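Local coordinates for protein endoglucanase E-5 (Thermobifida fusca, PDB 2CKS) that catalyses the internal hydrolysis of beta-1,4-glucosidic bonds in cellulose and related beta-glucans, here as the catalytic domain of a family 5 glycoside hydrolase, at residues A[232-237]-A[243-248]; A[264-269]-A[273-278]; A[203-208]-A[249-254]; A[220-225]-A[256-261]. All coordinates share one frame; numbering follows the deposited sequence.

Interaction 1. Residues A[232-237]-A[243-248]; sequences FGTETY and NDFQMA
The Phe245 ring meets Thr234 obliquely, its CE2 lying 3.5 Å from OG1. CB of Asn243 sits over one face of the ring, toward the rim, and Trp299 of helix 295-304 also stacks on it. A second flat group, the Asn243 amide, lies alongside the Glu235 carboxylate, both side chains pointing the same way; their oxygens OD1 and OE2 meet without a bond. Asn243 OD1 accepts from Thr234 OG1 at 2.6 Å, the hydroxyl approaching from above the carbonyl plane. Thr234 OG1 sits between the backbone N and the carbonyl carbon (chi1 56°), which leaves CG2 against Ala248 CB, 3.7 Å away. Asp244 N gives Thr234 O an almost straight bond of 2.9 Å. Asp244 itself is the N-cap: its OD1 takes Met247 N at 3.0 Å, and its OD2 pairs with Arg211. A valine in place of Thr234 would probably leave Asn243 OD1 without its hydroxyl donor and free that amide to turn. One buried threonine thus has hydroxyl and backbone carbonyl both satisfied by the residues that open the helix, its methyl left for Ala248.

Interaction 2. Residues A[264-269]-A[273-278]; sequences KWNYSD and SGAVFQ
Three backbone hydrogen bonds join Asn266 and Ser268 to the returning chain. Val276 N meets Asn266 O nearly end-on at 3.0 Å. Asn266 N reaches Gly274 O from above its carbonyl plane, at 3.2 Å, and Phe277 N bonds Ser268 O at 3.1 Å. A CA-H...O contact from Asp269 CA to Phe277 O extends the pairing. The Trp265-Asn266 peptide is cis, as in other family 5 enzymes, where a cis bond commonly follows this tryptophan; the side chains of Trp265 and Glu231, the likely nucleophile, are about 4 Å apart.

Among the aromatics, Phe277 and Tyr267 make a T-shaped pair with planes 70° apart. Phe277 is the edge, its CE2 over the centre of the Tyr267 face and its CZ 3.5 Å from Tyr267 CE1. CG2 of Val276 fills in over one face of Phe277 and also touches Tyr267 CD1.

On the polar side, Asn266 CG lies between its backbone N and carbonyl carbon (chi1 61°), bringing OD1 to Ser268 OG, which donates at 2.6 Å. The Ala275 methyl packs against that same hydroxyl, 3.5 Å from CB to OG.

The loop leaves strand 262-265, the last of the barrel. Tyr267 OH bonds Ser47 O, and Val276 rests on Met31 of strand 29-32 and Val300 of helix 295-304.

Interaction 3. Residues A[203-208]-A[249-254]; sequences FHFYAA and DRYIDL
Phe205 and Tyr251 form a face-to-face aromatic stack in the buried layer between strand 199-206 and helix 245-258. The ring planes are only 8° apart and the centroids 3.7 Å, so each ring lies over the middle of the other. The two side chains slide past each other in opposite directions: Phe205 CE1 comes 3.3 Å from Tyr251 CG, Phe205 CZ reaches back to Tyr251 CB at 3.5 Å, and the tyrosine hydroxyl end points back over the root of Phe205. CB of Tyr251 already points at the strand, and CG anti to the carbonyl carbon (chi1 -78°) lays the ring flat over Phe205.

This is the layer of a TIM barrel where the outer helices pack on the parallel strands. Residues alternate along the strand: Phe203 and Phe205 face the helix, while His204 ND1 bonds Glu139 and Tyr206 OH bonds Glu231, by similarity the proton donor and the nucleophile.

Two lighter contacts flank the stack. The edge of the Phe203 ring, at CE2, meets Tyr251 CE1 at 4.3 Å, and Ala207 CB approaches Tyr251 CE2 obliquely. The one polar atom of the group, Tyr251 OH, bonds the backbone O of His210. A leucine in place of Tyr251 would probably open a gap over the Phe205 face and leave the His210 carbonyl without this partner. Phe232, from the adjacent strand, also meets the Phe205 ring.

Interaction 4. Residues A[220-225]-A[256-261]; sequences EASELF and AERKIG
NH1 of Arg258 draws in three oxygens: a salt bridge to Glu223 OE2, and weak bonds to Ser222 OG and Arg219 O. The salt bridge is 2.8 Å long from NH1 to OE2, reached obliquely with the carboxylate and guanidinium planes 77° apart. Ser222 OG lies near the guanidinium plane, at its edge, only 2.7 Å from NH1, but the N-H points poorly at it (122°). The stronger partner of that hydroxyl is Arg219 O, one turn back.

At the other end of the guanidinium, Arg258 NE bonds Glu257 OE2 at 3.1 Å, using the anti lone pair of that oxygen. Glu223, Arg258 and Glu257 therefore form a salt-bridge network in which one positive group is shared by two carboxylates, which probably hold the guanidinium in place and offset its charge. Arg258 reaches across because its chain bends at chi2 (-70°), while Glu223 bends at its own chi2 to meet it.

Beneath the polar group, CD1 of Ile260 touches Ser222 CB at 3.9 Å. Lys259, with positive phi, ends helix 245-258 in a Schellman motif; Ile260, next in the chain, points toward helix 212-224.

The contact joins the C-terminal ends of two successive barrel helices, 212-224 and 245-258. Ile260 packs on Val229 of strand 227-233 and on Leu254 and Met255 of the preceding helix 245-258, and Gly261 pairs by backbone bonds with Val229, leading into strand 262-265.

Helix 245-258 links three of the contacts: interaction 1 fixes its start, interaction 3 packs its middle and interaction 4 ties its end to helix 212-224. Chemistry changes along it, from polar capping through a buried aromatic stack to a more exposed salt-bridge network. Interactions 1 and 3 are close neighbours, joined by backbone bonds between strands 199-206 and 227-233, whereas interaction 4 touches interaction 3 where Leu254 packs on Ile260. Interaction 2 is buried like interaction 3 but combines backbone bonds with an aromatic pair where strand 262-265 runs into the loop after it. It joins interaction 1 through Phe232 O and Trp265 N, and its Trp265 touches Tyr206 of 203-208 beside the active site.

Interaction 1. Residues A[232-237]-A[243-248]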
loop_
_atom_site.group_PDB
_atom_site.type_symbol
_atom_site.label_atom_id
_atom_site.label_comp_id
_atom_site.label_asym_id
_atom_site.label_seq_id
_atom_site.Cartn_x
_atom_site.Cartn_y
_atom_site.Cartn_z
ATOM N N PHE A 232 1.482 3.439 -6.383
ATOM C CA PHE A 232 1.446 4.139 -7.665
ATOM C C PHE A 232 2.746 4.846 -7.954
ATOM O O PHE A 232 3.547 5.108 -7.061
ATOM C CB PHE A 232 0.284 5.141 -7.752
ATOM C CG PHE A 232 0.554 6.454 -7.067
ATOM C CD1 PHE A 232 0.379 6.583 -5.711
ATOM C CD2 PHE A 232 0.976 7.562 -7.788
ATOM C CE1 PHE A 232 0.613 7.775 -5.073
ATOM C CE2 PHE A 232 1.232 8.776 -7.141
ATOM C CZ PHE A 232 1.044 8.873 -5.773
ATOM N N GLY A 233 2.942 5.148 -9.226
ATOM C CA GLY A 233 4.093 5.893 -9.677
ATOM C C GLY A 233 3.682 6.949 -10.678
ATOM O O GLY A 233 2.581 6.916 -11.238
ATOM N N THR A 234 4.598 7.879 -10.918
ATOM C CA THR A 234 4.396 8.926 -11.909
ATOM C C THR A 234 5.075 8.583 -13.226
ATOM O O THR A 234 4.910 9.310 -14.200
ATOM C CB THR A 234 4.921 10.285 -11.388
ATOM O OG1 THR A 234 6.299 10.178 -11.014
ATOM C CG2 THR A 234 4.212 10.709 -10.119
ATOM N N GLU A 235 5.809 7.475 -13.272
ATOM C CA GLU A 235 6.557 7.094 -14.474
ATOM C C GLU A 235 5.886 5.898 -15.150
ATOM O O GLU A 235 4.678 5.734 -15.029
ATOM C CB GLU A 235 8.041 6.864 -14.145
ATOM C CG GLU A 235 8.329 5.718 -13.199
ATOM C CD GLU A 235 8.009 6.067 -11.767
ATOM O OE1 GLU A 235 7.142 5.394 -11.171
ATOM O OE2 GLU A 235 8.600 7.046 -11.258
ATOM N N THR A 236 6.629 5.104 -15.908
ATOM C CA THR A 236 6.031 3.971 -16.619
ATOM C C THR A 236 5.815 2.804 -15.668
ATOM O O THR A 236 6.254 2.840 -14.525
ATOM C CB THR A 236 6.910 3.507 -17.813
ATOM O OG1 THR A 236 8.052 2.790 -17.330
ATOM C CG2 THR A 236 7.483 4.691 -18.590
ATOM N N TYR A 237 5.151 1.766 -16.171
ATOM C CA TYR A 237 4.776 0.589 -15.386
ATOM C C TYR A 237 5.936 -0.215 -14.785
ATOM O O TYR A 237 5.709 -1.038 -13.906
ATOM C CB TYR A 237 3.898 -0.349 -16.229
ATOM C CG TYR A 237 4.640 -1.036 -17.354
ATOM C CD1 TYR A 237 5.241 -2.274 -17.160
ATOM C CD2 TYR A 237 4.748 -0.447 -18.608
ATOM C CE1 TYR A 237 5.930 -2.909 -18.189
ATOM C CE2 TYR A 237 5.440 -1.078 -19.649
ATOM C CZ TYR A 237 6.025 -2.306 -19.428
ATOM N N ASN A 243 8.829 10.862 -16.127
ATOM C CA ASN A 243 7.640 11.204 -15.371
ATOM C C ASN A 243 6.585 11.879 -16.229
ATOM O O ASN A 243 6.903 12.669 -17.134
ATOM C CB ASN A 243 8.013 12.123 -14.219
ATOM C CG ASN A 243 8.807 11.406 -13.159
ATOM O OD1 ASN A 243 8.350 10.410 -12.602
ATOM N ND2 ASN A 243 10.013 11.882 -12.898
ATOM N N ASP A 244 5.328 11.566 -15.953
ATOM C CA ASP A 244 4.224 12.337 -16.494
ATOM C C ASP A 244 3.447 12.940 -15.347
ATOM O O ASP A 244 2.461 12.371 -14.893
ATOM C CB ASP A 244 3.323 11.473 -17.365
ATOM C CG ASP A 244 2.322 12.299 -18.160
ATOM O OD1 ASP A 244 2.023 13.443 -17.771
ATOM O OD2 ASP A 244 1.790 11.875 -19.197
ATOM N N PHE A 245 3.900 14.095 -14.869
ATOM C CA PHE A 245 3.279 14.724 -13.719
ATOM C C PHE A 245 1.916 15.313 -14.063
ATOM O O PHE A 245 1.079 15.462 -13.186
ATOM C CB PHE A 245 4.201 15.784 -13.102
ATOM C CG PHE A 245 5.467 15.223 -12.506
ATOM C CD1 PHE A 245 6.709 15.699 -12.896
ATOM C CD2 PHE A 245 5.414 14.227 -11.541
ATOM C CE1 PHE A 245 7.873 15.186 -12.346
ATOM C CE2 PHE A 245 6.570 13.717 -10.983
ATOM C CZ PHE A 245 7.801 14.199 -11.383
ATOM N N GLN A 246 1.694 15.659 -15.329
ATOM C CA GLN A 246 0.394 16.167 -15.732
ATOM C C GLN A 246 -0.671 15.090 -15.535
ATOM O O GLN A 246 -1.708 15.344 -14.945
ATOM C CB GLN A 246 0.419 16.653 -17.186
ATOM C CG GLN A 246 -0.838 17.391 -17.613
ATOM C CD GLN A 246 -1.089 18.676 -16.820
ATOM O OE1 GLN A 246 -0.186 19.210 -16.170
ATOM N NE2 GLN A 246 -2.315 19.168 -16.878
ATOM N N MET A 247 -0.399 13.881 -16.006
ATOM C CA MET A 247 -1.338 12.779 -15.840
ATOM C C MET A 247 -1.458 12.421 -14.363
ATOM O O MET A 247 -2.554 12.195 -13.849
ATOM C CB MET A 247 -0.888 11.554 -16.637
ATOM C CG MET A 247 -1.887 10.413 -16.609
ATOM S SD MET A 247 -3.364 10.766 -17.594
ATOM C CE MET A 247 -4.587 10.104 -16.537
ATOM N N ALA A 248 -0.318 12.376 -13.679
ATOM C CA ALA A 248 -0.292 12.028 -12.266
ATOM C C ALA A 248 -1.145 12.993 -11.452
ATOM O O ALA A 248 -1.854 12.575 -10.545
ATOM C CB ALA A 248 1.136 12.020 -11.751
#

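Interaction 2. Residues A[264-269]-A[273-278]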
loop_
_atom_site.group_PDB
_atom_site.type_symbol
_atom_site.label_atom_id
_atom_site.label_comp_id
_atom_site.label_asym_id
_atom_site.label_seq_id
_atom_site.Cartn_x
_atom_site.Cartn_y
_atom_site.Cartn_z
ATOM N N LYS A 264 2.718 6.136 -2.345
ATOM C CA LYS A 264 3.501 6.146 -3.570
ATOM C C LYS A 264 4.673 5.171 -3.489
ATOM O O LYS A 264 5.315 5.030 -2.449
ATOM C CB LYS A 264 4.031 7.551 -3.876
ATOM C CG LYS A 264 4.898 7.608 -5.129
ATOM C CD LYS A 264 5.273 9.003 -5.537
ATOM C CE LYS A 264 5.911 8.995 -6.907
ATOM N NZ LYS A 264 7.103 8.101 -6.973
ATOM N N TRP A 265 4.945 4.519 -4.612
ATOM C CA TRP A 265 6.111 3.665 -4.782
ATOM C C TRP A 265 7.247 4.566 -5.265
ATOM O O TRP A 265 7.112 5.174 -6.325
ATOM C CB TRP A 265 5.771 2.643 -5.863
ATOM C CG TRP A 265 6.727 1.517 -6.059
ATOM C CD1 TRP A 265 7.531 1.321 -7.137
ATOM C CD2 TRP A 265 6.924 0.378 -5.202
ATOM N NE1 TRP A 265 8.251 0.161 -6.987
ATOM C CE2 TRP A 265 7.894 -0.439 -5.812
ATOM C CE3 TRP A 265 6.395 -0.022 -3.969
ATOM C CZ2 TRP A 265 8.334 -1.632 -5.243
ATOM C CZ3 TRP A 265 6.839 -1.202 -3.399
ATOM C CH2 TRP A 265 7.798 -1.995 -4.044
ATOM N N ASN A 266 8.354 4.712 -4.537
ATOM C CA ASN A 266 8.634 4.088 -3.244
ATOM C C ASN A 266 9.668 4.925 -2.462
ATOM O O ASN A 266 10.340 5.788 -3.042
ATOM C CB ASN A 266 9.160 2.668 -3.454
ATOM C CG ASN A 266 10.449 2.635 -4.255
ATOM O OD1 ASN A 266 11.528 2.893 -3.718
ATOM N ND2 ASN A 266 10.342 2.347 -5.555
ATOM N N TYR A 267 9.785 4.642 -1.161
ATOM C CA TYR A 267 10.675 5.334 -0.227
ATOM C C TYR A 267 12.000 4.571 -0.106
ATOM O O TYR A 267 12.233 3.819 0.859
ATOM C CB TYR A 267 9.985 5.429 1.143
ATOM C CG TYR A 267 10.491 6.531 2.041
ATOM C CD1 TYR A 267 10.280 7.876 1.722
ATOM C CD2 TYR A 267 11.167 6.235 3.219
ATOM C CE1 TYR A 267 10.724 8.890 2.558
ATOM C CE2 TYR A 267 11.624 7.253 4.058
ATOM C CZ TYR A 267 11.400 8.573 3.720
ATOM O OH TYR A 267 11.867 9.571 4.547
ATOM N N SER A 268 12.834 4.711 -1.126
ATOM C CA SER A 268 14.148 4.062 -1.186
ATOM C C SER A 268 15.061 4.880 -2.082
ATOM O O SER A 268 14.623 5.834 -2.720
ATOM C CB SER A 268 14.045 2.639 -1.737
ATOM O OG SER A 268 14.068 2.624 -3.152
ATOM N N ASP A 269 16.320 4.463 -2.150
ATOM C CA ASP A 269 17.292 5.060 -3.057
ATOM C C ASP A 269 17.685 4.103 -4.186
ATOM O O ASP A 269 18.810 4.132 -4.678
ATOM C CB ASP A 269 18.503 5.594 -2.282
ATOM C CG ASP A 269 19.382 4.502 -1.719
ATOM O OD1 ASP A 269 18.942 3.332 -1.627
ATOM O OD2 ASP A 269 20.550 4.746 -1.336
ATOM N N SER A 273 13.625 5.830 -11.393
ATOM C CA SER A 273 13.151 7.198 -11.200
ATOM C C SER A 273 12.046 7.304 -10.142
ATOM O O SER A 273 11.878 8.359 -9.540
ATOM C CB SER A 273 12.681 7.803 -12.529
ATOM O OG SER A 273 11.568 7.109 -13.034
ATOM N N GLY A 274 11.301 6.220 -9.923
ATOM C CA GLY A 274 10.221 6.203 -8.957
ATOM C C GLY A 274 10.660 6.161 -7.507
ATOM O O GLY A 274 9.899 6.533 -6.616
ATOM N N ALA A 275 11.869 5.676 -7.259
ATOM C CA ALA A 275 12.425 5.693 -5.915
ATOM C C ALA A 275 12.784 7.127 -5.608
ATOM O O ALA A 275 13.508 7.769 -6.364
ATOM C CB ALA A 275 13.646 4.800 -5.816
ATOM N N VAL A 276 12.271 7.638 -4.502
ATOM C CA VAL A 276 12.342 9.068 -4.250
ATOM C C VAL A 276 13.736 9.626 -3.983
ATOM O O VAL A 276 13.940 10.813 -4.167
ATOM C CB VAL A 276 11.410 9.488 -3.083
ATOM C CG1 VAL A 276 9.955 9.235 -3.435
ATOM C CG2 VAL A 276 11.819 8.809 -1.775
ATOM N N PHE A 277 14.672 8.799 -3.520
ATOM C CA PHE A 277 16.022 9.263 -3.182
ATOM C C PHE A 277 17.054 8.853 -4.223
ATOM O O PHE A 277 16.934 7.821 -4.886
ATOM C CB PHE A 277 16.458 8.728 -1.828
ATOM C CG PHE A 277 15.550 9.125 -0.702
ATOM C CD1 PHE A 277 15.314 10.465 -0.420
ATOM C CD2 PHE A 277 14.895 8.165 0.049
ATOM C CE1 PHE A 277 14.460 10.833 0.612
ATOM C CE2 PHE A 277 14.035 8.532 1.087
ATOM C CZ PHE A 277 13.819 9.864 1.365
ATOM N N GLN A 278 18.099 9.660 -4.335
ATOM C CA GLN A 278 19.182 9.367 -5.261
ATOM C C GLN A 278 20.012 8.237 -4.682
ATOM O O GLN A 278 20.258 8.212 -3.487
ATOM C CB GLN A 278 20.082 10.590 -5.444
ATOM C CG GLN A 278 19.397 11.803 -6.058
ATOM C CD GLN A 278 19.111 11.672 -7.544
ATOM O OE1 GLN A 278 18.708 12.649 -8.194
ATOM N NE2 GLN A 278 19.296 10.487 -8.083
#

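Interaction 3. Residues A[203-208]-A[249-254]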
loop_
_atom_site.group_PDB
_atom_site.type_symbol
_atom_site.label_atom_id
_atom_site.label_comp_id
_atom_site.label_asym_id
_atom_site.label_seq_id
_atom_site.Cartn_x
_atom_site.Cartn_y
_atom_site.Cartn_z
ATOM N N PHE A 203 -5.948 -0.569 -5.905
ATOM C CA PHE A 203 -5.688 -0.159 -7.271
ATOM C C PHE A 203 -4.279 0.396 -7.381
ATOM O O PHE A 203 -3.834 1.163 -6.529
ATOM C CB PHE A 203 -6.699 0.896 -7.711
ATOM C CG PHE A 203 -6.520 1.361 -9.132
ATOM C CD1 PHE A 203 -6.716 0.487 -10.194
ATOM C CD2 PHE A 203 -6.164 2.668 -9.406
ATOM C CE1 PHE A 203 -6.560 0.919 -11.504
ATOM C CE2 PHE A 203 -6.006 3.104 -10.716
ATOM C CZ PHE A 203 -6.218 2.234 -11.762
ATOM N N HIS A 204 -3.579 -0.024 -8.426
ATOM C CA HIS A 204 -2.219 0.416 -8.706
ATOM C C HIS A 204 -2.155 1.010 -10.091
ATOM O O HIS A 204 -2.740 0.475 -11.024
ATOM C CB HIS A 204 -1.259 -0.769 -8.664
ATOM C CG HIS A 204 -1.101 -1.379 -7.304
ATOM N ND1 HIS A 204 -0.190 -2.381 -7.047
ATOM C CD2 HIS A 204 -1.735 -1.140 -6.133
ATOM C CE1 HIS A 204 -0.270 -2.726 -5.774
ATOM N NE2 HIS A 204 -1.201 -1.992 -5.198
ATOM N N PHE A 205 -1.401 2.090 -10.239
ATOM C CA PHE A 205 -1.230 2.714 -11.543
ATOM C C PHE A 205 0.133 3.393 -11.634
ATOM O O PHE A 205 0.707 3.791 -10.629
ATOM C CB PHE A 205 -2.344 3.727 -11.821
ATOM C CG PHE A 205 -2.292 4.958 -10.947
ATOM C CD1 PHE A 205 -1.522 6.063 -11.312
ATOM C CD2 PHE A 205 -3.018 5.023 -9.762
ATOM C CE1 PHE A 205 -1.461 7.200 -10.505
ATOM C CE2 PHE A 205 -2.965 6.164 -8.949
ATOM C CZ PHE A 205 -2.184 7.248 -9.318
ATOM N N TYR A 206 0.598 3.566 -12.863
ATOM C CA TYR A 206 1.840 4.249 -13.172
ATOM C C TYR A 206 1.480 5.247 -14.270
ATOM O O TYR A 206 1.164 4.848 -15.387
ATOM C CB TYR A 206 2.910 3.231 -13.587
ATOM C CG TYR A 206 3.415 2.480 -12.383
ATOM C CD1 TYR A 206 4.512 2.938 -11.673
ATOM C CD2 TYR A 206 2.745 1.358 -11.902
ATOM C CE1 TYR A 206 4.964 2.278 -10.541
ATOM C CE2 TYR A 206 3.181 0.696 -10.757
ATOM C CZ TYR A 206 4.295 1.165 -10.082
ATOM O OH TYR A 206 4.763 0.521 -8.955
ATOM N N ALA A 207 1.504 6.535 -13.927
ATOM C CA ALA A 207 0.849 7.575 -14.726
ATOM C C ALA A 207 1.370 7.735 -16.151
ATOM O O ALA A 207 0.607 8.121 -17.033
ATOM C CB ALA A 207 0.898 8.913 -13.996
ATOM N N ALA A 208 2.644 7.459 -16.393
ATOM C CA ALA A 208 3.184 7.636 -17.744
ATOM C C ALA A 208 2.657 6.563 -18.700
ATOM O O ALA A 208 2.545 6.801 -19.908
ATOM C CB ALA A 208 4.697 7.662 -17.727
ATOM N N ASP A 249 -1.092 14.278 -11.790
ATOM C CA ASP A 249 -1.880 15.293 -11.088
ATOM C C ASP A 249 -3.390 15.065 -11.285
ATOM O O ASP A 249 -4.183 15.388 -10.407
ATOM C CB ASP A 249 -1.511 16.705 -11.576
ATOM C CG ASP A 249 -0.189 17.214 -11.020
ATOM O OD1 ASP A 249 0.350 16.626 -10.054
ATOM O OD2 ASP A 249 0.389 18.218 -11.494
ATOM N N ARG A 250 -3.791 14.522 -12.433
ATOM C CA ARG A 250 -5.191 14.167 -12.645
ATOM C C ARG A 250 -5.627 13.078 -11.675
ATOM O O ARG A 250 -6.704 13.159 -11.103
ATOM C CB ARG A 250 -5.445 13.733 -14.091
ATOM C CG ARG A 250 -5.193 14.838 -15.101
ATOM C CD ARG A 250 -5.275 14.387 -16.531
ATOM N NE ARG A 250 -6.608 13.884 -16.857
ATOM C CZ ARG A 250 -6.907 13.211 -17.959
ATOM N NH1 ARG A 250 -5.976 12.949 -18.876
ATOM N NH2 ARG A 250 -8.151 12.801 -18.152
ATOM N N TYR A 251 -4.780 12.074 -11.481
ATOM C CA TYR A 251 -5.043 11.036 -10.488
ATOM C C TYR A 251 -5.093 11.630 -9.075
ATOM O O TYR A 251 -5.965 11.288 -8.279
ATOM C CB TYR A 251 -3.959 9.960 -10.535
ATOM C CG TYR A 251 -4.074 8.950 -11.649
ATOM C CD1 TYR A 251 -4.908 7.842 -11.528
ATOM C CD2 TYR A 251 -3.316 9.074 -12.804
ATOM C CE1 TYR A 251 -4.986 6.889 -12.522
ATOM C CE2 TYR A 251 -3.393 8.124 -13.815
ATOM C CZ TYR A 251 -4.239 7.039 -13.669
ATOM O OH TYR A 251 -4.310 6.091 -14.662
ATOM N N ILE A 252 -4.153 12.516 -8.760
ATOM C CA ILE A 252 -4.098 13.130 -7.434
ATOM C C ILE A 252 -5.358 13.930 -7.156
ATOM O O ILE A 252 -5.904 13.867 -6.062
ATOM C CB ILE A 252 -2.840 14.020 -7.283
ATOM C CG1 ILE A 252 -1.591 13.141 -7.205
ATOM C CG2 ILE A 252 -2.949 14.939 -6.065
ATOM C CD1 ILE A 252 -1.369 12.493 -5.854
ATOM N N ASP A 253 -5.825 14.673 -8.149
ATOM C CA ASP A 253 -7.026 15.485 -7.975
ATOM C C ASP A 253 -8.265 14.607 -7.806
ATOM O O ASP A 253 -9.126 14.921 -6.996
ATOM C CB ASP A 253 -7.190 16.468 -9.130
ATOM C CG ASP A 253 -6.115 17.546 -9.124
ATOM O OD1 ASP A 253 -5.949 18.216 -10.157
ATOM O OD2 ASP A 253 -5.381 17.785 -8.135
ATOM N N LEU A 254 -8.331 13.504 -8.547
ATOM C CA LEU A 254 -9.449 12.577 -8.428
ATOM C C LEU A 254 -9.443 11.936 -7.044
ATOM O O LEU A 254 -10.471 11.874 -6.375
ATOM C CB LEU A 254 -9.387 11.501 -9.506
ATOM C CG LEU A 254 -10.601 10.569 -9.620
ATOM C CD1 LEU A 254 -10.413 9.296 -8.803
ATOM C CD2 LEU A 254 -11.914 11.277 -9.240
#

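Interaction 4. Residues A[220-225]-A[256-261]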
loop_
_atom_site.group_PDB
_atom_site.type_symbol
_atom_site.label_atom_id
_atom_site.label_comp_id
_atom_site.label_asym_id
_atom_site.label_seq_id
_atom_site.Cartn_x
_atom_site.Cartn_y
_atom_site.Cartn_z
ATOM N N GLU A 220 -14.847 4.855 -11.444
ATOM C CA GLU A 220 -15.924 3.872 -11.451
ATOM C C GLU A 220 -15.938 3.034 -10.170
ATOM O O GLU A 220 -16.973 2.858 -9.546
ATOM C CB GLU A 220 -15.776 2.964 -12.674
ATOM C CG GLU A 220 -16.884 1.945 -12.838
ATOM C CD GLU A 220 -16.666 0.996 -14.001
ATOM O OE1 GLU A 220 -15.611 1.082 -14.684
ATOM O OE2 GLU A 220 -17.564 0.155 -14.233
ATOM N N ALA A 221 -14.771 2.548 -9.767
ATOM C CA ALA A 221 -14.669 1.681 -8.604
ATOM C C ALA A 221 -15.099 2.419 -7.350
ATOM O O ALA A 221 -15.766 1.848 -6.488
ATOM C CB ALA A 221 -13.237 1.190 -8.454
ATOM N N SER A 222 -14.723 3.691 -7.258
ATOM C CA SER A 222 -14.970 4.468 -6.050
ATOM C C SER A 222 -16.469 4.722 -5.829
ATOM O O SER A 222 -16.879 5.025 -4.712
ATOM C CB SER A 222 -14.174 5.775 -6.074
ATOM O OG SER A 222 -14.717 6.690 -7.001
ATOM N N GLU A 223 -17.283 4.584 -6.882
ATOM C CA GLU A 223 -18.750 4.602 -6.735
ATOM C C GLU A 223 -19.304 3.358 -6.032
ATOM O O GLU A 223 -20.379 3.415 -5.443
ATOM C CB GLU A 223 -19.460 4.672 -8.091
ATOM C CG GLU A 223 -19.092 5.838 -8.976
ATOM C CD GLU A 223 -19.514 7.181 -8.415
ATOM O OE1 GLU A 223 -20.540 7.276 -7.693
ATOM O OE2 GLU A 223 -18.813 8.164 -8.720
ATOM N N LEU A 224 -18.586 2.237 -6.131
ATOM C CA LEU A 224 -19.119 0.908 -5.794
ATOM C C LEU A 224 -18.599 0.318 -4.481
ATOM O O LEU A 224 -19.294 -0.451 -3.832
ATOM C CB LEU A 224 -18.793 -0.079 -6.921
ATOM C CG LEU A 224 -19.147 0.354 -8.352
ATOM C CD1 LEU A 224 -18.465 -0.503 -9.389
ATOM C CD2 LEU A 224 -20.644 0.326 -8.543
ATOM N N PHE A 225 -17.363 0.644 -4.128
ATOM C CA PHE A 225 -16.711 0.046 -2.960
ATOM C C PHE A 225 -15.494 0.883 -2.571
ATOM O O PHE A 225 -15.067 1.727 -3.356
ATOM C CB PHE A 225 -16.303 -1.407 -3.232
ATOM C CG PHE A 225 -15.625 -1.621 -4.558
ATOM C CD1 PHE A 225 -14.291 -1.292 -4.743
ATOM C CD2 PHE A 225 -16.324 -2.189 -5.625
ATOM C CE1 PHE A 225 -13.666 -1.502 -5.965
ATOM C CE2 PHE A 225 -15.709 -2.391 -6.849
ATOM C CZ PHE A 225 -14.373 -2.060 -7.018
ATOM N N ALA A 256 -8.138 13.080 -4.290
ATOM C CA ALA A 256 -8.494 14.080 -3.280
ATOM C C ALA A 256 -10.016 14.320 -3.230
ATOM O O ALA A 256 -10.612 14.396 -2.154
ATOM C CB ALA A 256 -7.756 15.383 -3.558
ATOM N N GLU A 257 -10.631 14.418 -4.404
ATOM C CA GLU A 257 -12.078 14.614 -4.541
ATOM C C GLU A 257 -12.859 13.463 -3.897
ATOM O O GLU A 257 -13.856 13.684 -3.219
ATOM C CB GLU A 257 -12.408 14.763 -6.029
ATOM C CG GLU A 257 -13.870 14.753 -6.444
ATOM C CD GLU A 257 -14.002 14.630 -7.953
ATOM O OE1 GLU A 257 -13.769 15.632 -8.654
ATOM O OE2 GLU A 257 -14.313 13.528 -8.446
ATOM N N ARG A 258 -12.369 12.239 -4.075
ATOM C CA ARG A 258 -13.065 11.036 -3.627
ATOM C C ARG A 258 -12.521 10.504 -2.302
ATOM O O ARG A 258 -12.976 9.466 -1.810
ATOM C CB ARG A 258 -12.951 9.958 -4.695
ATOM C CG ARG A 258 -13.499 10.368 -6.055
ATOM C CD ARG A 258 -14.986 10.505 -6.068
ATOM N NE ARG A 258 -15.473 10.909 -7.380
ATOM C CZ ARG A 258 -15.993 10.083 -8.278
ATOM N NH1 ARG A 258 -16.119 8.782 -8.027
ATOM N NH2 ARG A 258 -16.419 10.567 -9.436
ATOM N N LYS A 259 -11.558 11.232 -1.733
ATOM C CA LYS A 259 -10.872 10.856 -0.500
ATOM C C LYS A 259 -10.320 9.426 -0.548
ATOM O O LYS A 259 -10.420 8.664 0.415
ATOM C CB LYS A 259 -11.767 11.111 0.713
ATOM C CG LYS A 259 -12.145 12.595 0.853
ATOM C CD LYS A 259 -12.339 13.020 2.297
ATOM C CE LYS A 259 -12.235 14.544 2.474
ATOM N NZ LYS A 259 -10.840 15.001 2.784
ATOM N N ILE A 260 -9.723 9.096 -1.686
ATOM C CA ILE A 260 -9.050 7.819 -1.889
ATOM C C ILE A 260 -7.610 7.929 -1.395
ATOM O O ILE A 260 -6.824 8.727 -1.914
ATOM C CB ILE A 260 -9.061 7.442 -3.368
ATOM C CG1 ILE A 260 -10.504 7.207 -3.849
ATOM C CG2 ILE A 260 -8.211 6.193 -3.613
ATOM C CD1 ILE A 260 -10.647 7.221 -5.358
ATOM N N GLY A 261 -7.270 7.133 -0.387
ATOM C CA GLY A 261 -5.927 7.154 0.164
ATOM C C GLY A 261 -4.918 6.557 -0.797
ATOM O O GLY A 261 -5.273 5.794 -1.706
#